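PDB 5U22: N2152 from Neocallimastix frontalis, which probably hydrolyses arabinosyl linkages in plant polysaccharides, as a family 39 glycoside hydrolase from an anaerobic rumen fungus with activity on rare arabinosyl substrates. Local coordinates for residues 209-213 with 224-228; 361-365 with 419-423. All blocks are in the same frame, centred on the assembly; numbering follows the deposited sequence.

Overall arrangement
The two contacts belong to different domains and do not touch: their centres lie 36 Å apart and their nearest atoms about 24 Å. Contact 1 is buried in the TIM barrel, where strand 209-212 receives its own following helix, 221-235, through a cluster of large aromatic side chains. Contact 2 sits in the beta sandwich, farther from the centre of the chain and only partly buried, and joins the loop after strand 353-359 to the C-terminal strand 415-422. Neither has a hydrogen bond between its segments. Contact 1 relies on aromatic rings together with one isoleucine, contact 2 on branched aliphatic groups and, toward solvent, on the methylenes of a lysine.

Contact 1 (209-213 with 224-228); sequences IIAWH and HFRSY
Trp-212 and Tyr-228 carry most of the aromatic packing. The benzo end of the indole reaches the helix, its CH2 lying 3.7 Å from CB of Tyr-228, while CZ3 stands over one face of the phenol ring near the rim. The two planes are inclined by 52°. Phe-225 meets the adjacent ring atom, its CD1 3.7 Å from CZ2 of Trp-212, rim to rim with the six-membered ring, and the CB of His-224 closes in on the same CZ2. A bulky tryptophan suits this place because one flat group can bridge the gap between strand and helix, whose axes come no nearer than 12.0 Å.

This is the strand-to-helix half of a beta-alpha-beta unit of the TIM barrel, completed by strand 242-247.

Two residues earlier on the strand, Ile-210 packs against the phenol ring. With CG anti to its backbone N (chi1 173°), Tyr-228 extends to the isoleucine, and CE1 of Tyr-228 lies 3.7 Å from CG1 of Ile-210. Tyr-228 OH packs 3.6 Å from Ile-210 CB and is hydrogen-bonded elsewhere in the structure. With an alanine at Tyr-228, Ile-210 would probably lose its aromatic cover and Trp-212 CZ3 the ring face beneath it, though the CB contact would stay.

The polar bonds run elsewhere: Trp-212 NE1 and His-224 ND1 both hydrogen-bond to OE2 of Glu-214, tying the strand's tryptophan to the helix through one carboxylate.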
loop_
_atom_site.group_PDB
_atom_site.type_symbol
_atom_site.label_atom_id
_atom_site.label_comp_id
_atom_site.label_asym_id
_atom_site.label_seq_id
_atom_site.Cartn_x
_atom_site.Cartn_y
_atom_site.Cartn_z
ATOM N N ILE A 209 0.014 -15.123 -3.057
ATOM C CA ILE A 209 0.382 -13.823 -2.514
ATOM C C ILE A 209 -0.068 -13.811 -1.058
ATOM O O ILE A 209 -1.258 -14.015 -0.775
ATOM C CB ILE A 209 -0.273 -12.665 -3.294
ATOM C CG1 ILE A 209 -0.049 -12.824 -4.805
ATOM C CG2 ILE A 209 0.273 -11.322 -2.811
ATOM C CD1 ILE A 209 -0.869 -11.852 -5.665
ATOM N N ILE A 210 0.878 -13.600 -0.139
ATOM C CA ILE A 210 0.578 -13.588 1.290
ATOM C C ILE A 210 0.022 -12.220 1.658
ATOM O O ILE A 210 0.504 -11.187 1.183
ATOM C CB ILE A 210 1.836 -13.937 2.111
ATOM C CG1 ILE A 210 1.477 -14.314 3.552
ATOM C CG2 ILE A 210 2.851 -12.790 2.094
ATOM C CD1 ILE A 210 0.829 -15.699 3.661
ATOM N N ALA A 211 -1.011 -12.200 2.496
ATOM C CA ALA A 211 -1.712 -10.964 2.800
ATOM C C ALA A 211 -1.968 -10.850 4.293
ATOM O O ALA A 211 -2.408 -11.811 4.932
ATOM C CB ALA A 211 -3.065 -10.900 2.064
ATOM N N TRP A 212 -1.712 -9.663 4.836
ATOM C CA TRP A 212 -2.234 -9.289 6.143
ATOM C C TRP A 212 -2.358 -7.776 6.187
ATOM O O TRP A 212 -1.973 -7.075 5.245
ATOM C CB TRP A 212 -1.355 -9.807 7.287
ATOM C CG TRP A 212 0.018 -9.212 7.441
ATOM C CD1 TRP A 212 0.365 -8.108 8.189
ATOM C CD2 TRP A 212 1.242 -9.726 6.892
ATOM N NE1 TRP A 212 1.728 -7.905 8.114
ATOM C CE2 TRP A 212 2.288 -8.881 7.330
ATOM C CE3 TRP A 212 1.552 -10.817 6.067
ATOM C CZ2 TRP A 212 3.628 -9.087 6.962
ATOM C CZ3 TRP A 212 2.880 -11.034 5.714
ATOM C CH2 TRP A 212 3.906 -10.169 6.163
ATOM N N HIS A 213 -2.894 -7.278 7.297
ATOM C CA HIS A 213 -3.173 -5.861 7.468
ATOM C C HIS A 213 -2.232 -5.259 8.499
ATOM O O HIS A 213 -1.791 -5.935 9.432
ATOM C CB HIS A 213 -4.621 -5.660 7.888
ATOM C CG HIS A 213 -5.597 -6.160 6.874
ATOM N ND1 HIS A 213 -6.937 -6.339 7.146
ATOM C CD2 HIS A 213 -5.420 -6.527 5.581
ATOM C CE1 HIS A 213 -7.540 -6.793 6.062
ATOM N NE2 HIS A 213 -6.642 -6.923 5.100
ATOM N N HIS A 224 7.438 -7.456 11.377
ATOM C CA HIS A 224 6.542 -8.458 10.811
ATOM C C HIS A 224 7.083 -8.997 9.495
ATOM O O HIS A 224 7.014 -10.204 9.240
ATOM C CB HIS A 224 5.148 -7.860 10.615
ATOM C CG HIS A 224 4.531 -7.363 11.884
ATOM N ND1 HIS A 224 3.553 -6.390 11.908
ATOM C CD2 HIS A 224 4.776 -7.686 13.176
ATOM C CE1 HIS A 224 3.218 -6.138 13.163
ATOM N NE2 HIS A 224 3.944 -6.914 13.951
ATOM N N PHE A 225 7.619 -8.118 8.641
ATOM C CA PHE A 225 8.248 -8.581 7.410
ATOM C C PHE A 225 9.424 -9.502 7.713
ATOM O O PHE A 225 9.581 -10.546 7.071
ATOM C CB PHE A 225 8.710 -7.390 6.558
ATOM C CG PHE A 225 7.598 -6.465 6.152
ATOM C CD1 PHE A 225 6.359 -6.968 5.766
ATOM C CD2 PHE A 225 7.784 -5.088 6.191
ATOM C CE1 PHE A 225 5.336 -6.120 5.405
ATOM C CE2 PHE A 225 6.780 -4.234 5.837
ATOM C CZ PHE A 225 5.534 -4.750 5.446
ATOM N N ARG A 226 10.259 -9.134 8.692
ATOM C CA ARG A 226 11.400 -9.979 9.042
ATOM C C ARG A 226 10.942 -11.318 9.609
ATOM O O ARG A 226 11.498 -12.369 9.267
ATOM C CB ARG A 226 12.314 -9.251 10.032
ATOM C CG ARG A 226 12.896 -7.948 9.449
ATOM C CD ARG A 226 14.000 -7.366 10.331
ATOM N NE ARG A 226 13.552 -7.044 11.688
ATOM C CZ ARG A 226 13.083 -5.856 12.067
ATOM N NH1 ARG A 226 12.970 -4.864 11.187
ATOM N NH2 ARG A 226 12.715 -5.661 13.329
ATOM N N SER A 227 9.933 -11.296 10.483
ATOM C CA SER A 227 9.368 -12.531 11.014
ATOM C C SER A 227 8.828 -13.403 9.891
ATOM O O SER A 227 9.126 -14.603 9.812
ATOM C CB SER A 227 8.258 -12.214 12.022
ATOM O OG SER A 227 7.514 -13.389 12.338
ATOM N N TYR A 228 8.059 -12.803 8.982
ATOM C CA TYR A 228 7.422 -13.595 7.940
ATOM C C TYR A 228 8.465 -14.244 7.032
ATOM O O TYR A 228 8.404 -15.447 6.752
ATOM C CB TYR A 228 6.431 -12.744 7.137
ATOM C CG TYR A 228 5.927 -13.560 5.986
ATOM C CD1 TYR A 228 5.016 -14.577 6.199
ATOM C CD2 TYR A 228 6.429 -13.379 4.704
ATOM C CE1 TYR A 228 4.590 -15.376 5.165
ATOM C CE2 TYR A 228 6.012 -14.176 3.662
ATOM C CZ TYR A 228 5.095 -15.179 3.906
ATOM O OH TYR A 228 4.671 -15.980 2.881
#

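Contact 2 (361-365 with 419-423); sequences LPSFL and YITKA
Leu-365, closing the short 3-10 turn 363-365, brings its backbone to the end of strand 419-422, its CA 5.1 Å from CA of Lys-422. Inside the turn, Leu-365 N bonds to Pro-362 O, but no hydrogen bond joins the two segments, and side chains make the contact.

The isobutyl group of Leu-365 forks over the strand. Its CD1 packs 3.7 Å from CG2 of Ile-420, the two side chains crossing at about a right angle, and its CD2 lies against the peptide after Thr-421, 3.5 Å from Thr-421 O. Ile-420 suits a buried place on a strand: CG2, anti to the backbone N, meets Leu-365, while CD1, at the end of the other branch, comes 4.2 Å from CD2 of Leu-361. Beyond these segments, Ile-398 touches both leucines, and Val-342 and Ala-369 of the neighbouring strands touch Ile-420, so the loop packs over this part of the beta sandwich.

Toward the surface, Lys-422 runs past Phe-364. Its CG lies at the edge of the phenyl ring, near the ring plane, and its CD is 3.5 Å from Phe-364 O. A bend at chi3 (56°) keeps the chain curled round this carbonyl, with CE 3.7 Å from Phe-364 O. Both residues touch a crystal neighbour, which may influence the lysine's course.

Aliphatic groups bury the inner part, while lysine, with apolar methylenes and a charged end, suits the rim; the fit therefore probably depends on shape and the exclusion of water.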
loop_
_atom_site.group_PDB
_atom_site.type_symbol
_atom_site.label_atom_id
_atom_site.label_comp_id
_atom_site.label_asym_id
_atom_site.label_seq_id
_atom_site.Cartn_x
_atom_site.Cartn_y
_atom_site.Cartn_z
ATOM N N LEU A 361 26.117 10.329 -4.299
ATOM C CA LEU A 361 25.272 11.059 -5.235
ATOM C C LEU A 361 25.630 10.692 -6.671
ATOM O O LEU A 361 26.800 10.431 -6.980
ATOM C CB LEU A 361 25.410 12.571 -5.023
ATOM C CG LEU A 361 24.558 13.166 -3.904
ATOM C CD1 LEU A 361 24.977 14.595 -3.616
ATOM C CD2 LEU A 361 23.066 13.113 -4.247
ATOM N N PRO A 362 24.646 10.642 -7.564
ATOM C CA PRO A 362 24.932 10.312 -8.962
ATOM C C PRO A 362 25.980 11.234 -9.565
ATOM O O PRO A 362 25.962 12.452 -9.371
ATOM C CB PRO A 362 23.578 10.493 -9.643
ATOM C CG PRO A 362 22.585 10.228 -8.567
ATOM C CD PRO A 362 23.202 10.816 -7.320
ATOM N N SER A 363 26.890 10.628 -10.319
ATOM C CA SER A 363 27.897 11.398 -11.020
ATOM C C SER A 363 27.284 12.295 -12.076
ATOM O O SER A 363 27.920 13.282 -12.471
ATOM C CB SER A 363 28.925 10.460 -11.640
ATOM O OG SER A 363 28.303 9.588 -12.561
ATOM N N PHE A 364 26.050 12.004 -12.529
ATOM C CA PHE A 364 25.449 12.895 -13.517
ATOM C C PHE A 364 25.194 14.286 -12.950
ATOM O O PHE A 364 25.021 15.230 -13.724
ATOM C CB PHE A 364 24.164 12.289 -14.140
ATOM C CG PHE A 364 22.998 12.091 -13.191
ATOM C CD1 PHE A 364 22.294 13.171 -12.655
ATOM C CD2 PHE A 364 22.534 10.809 -12.929
ATOM C CE1 PHE A 364 21.208 12.966 -11.809
ATOM C CE2 PHE A 364 21.442 10.594 -12.096
ATOM C CZ PHE A 364 20.785 11.666 -11.530
ATOM N N LEU A 365 25.193 14.439 -11.626
ATOM C CA LEU A 365 25.053 15.759 -11.028
ATOM C C LEU A 365 26.344 16.566 -11.075
ATOM O O LEU A 365 26.305 17.772 -10.817
ATOM C CB LEU A 365 24.580 15.635 -9.577
ATOM C CG LEU A 365 23.204 14.998 -9.357
ATOM C CD1 LEU A 365 22.941 14.723 -7.873
ATOM C CD2 LEU A 365 22.106 15.881 -9.921
ATOM N N TYR A 419 14.082 17.202 -3.978
ATOM C CA TYR A 419 14.154 16.855 -5.395
ATOM C C TYR A 419 15.439 17.441 -5.957
ATOM O O TYR A 419 15.620 18.663 -5.936
ATOM C CB TYR A 419 12.936 17.404 -6.143
ATOM C CG TYR A 419 12.619 16.723 -7.460
ATOM C CD1 TYR A 419 11.803 15.598 -7.500
ATOM C CD2 TYR A 419 13.101 17.227 -8.660
ATOM C CE1 TYR A 419 11.493 14.977 -8.704
ATOM C CE2 TYR A 419 12.800 16.606 -9.880
ATOM C CZ TYR A 419 11.996 15.483 -9.889
ATOM O OH TYR A 419 11.675 14.860 -11.082
ATOM N N ILE A 420 16.321 16.582 -6.465
ATOM C CA ILE A 420 17.674 16.980 -6.840
ATOM C C ILE A 420 17.836 16.818 -8.344
ATOM O O ILE A 420 17.638 15.723 -8.882
ATOM C CB ILE A 420 18.739 16.153 -6.094
ATOM C CG1 ILE A 420 18.488 16.187 -4.586
ATOM C CG2 ILE A 420 20.134 16.640 -6.430
ATOM C CD1 ILE A 420 19.516 15.396 -3.791
ATOM N N THR A 421 18.231 17.896 -9.014
ATOM C CA THR A 421 18.474 17.887 -10.452
ATOM C C THR A 421 19.839 18.506 -10.730
ATOM O O THR A 421 20.536 18.961 -9.819
ATOM C CB THR A 421 17.372 18.642 -11.214
ATOM O OG1 THR A 421 17.195 19.947 -10.645
ATOM C CG2 THR A 421 16.060 17.884 -11.141
ATOM N N LYS A 422 20.214 18.531 -12.006
ATOM C CA LYS A 422 21.492 19.116 -12.389
ATOM C C LYS A 422 21.448 20.632 -12.254
ATOM O O LYS A 422 20.448 21.273 -12.579
ATOM C CB LYS A 422 21.853 18.727 -13.822
ATOM C CG LYS A 422 22.200 17.253 -13.991
ATOM C CD LYS A 422 22.534 16.916 -15.454
ATOM C CE LYS A 422 23.660 17.793 -15.982
ATOM N NZ LYS A 422 24.018 17.451 -17.389
ATOM N N ALA A 423 22.542 21.205 -11.768
ATOM C CA ALA A 423 22.638 22.655 -11.610
ATOM C C ALA A 423 23.231 23.303 -12.858
ATOM O O ALA A 423 22.703 24.297 -13.355
ATOM C CB ALA A 423 23.473 23.002 -10.394
#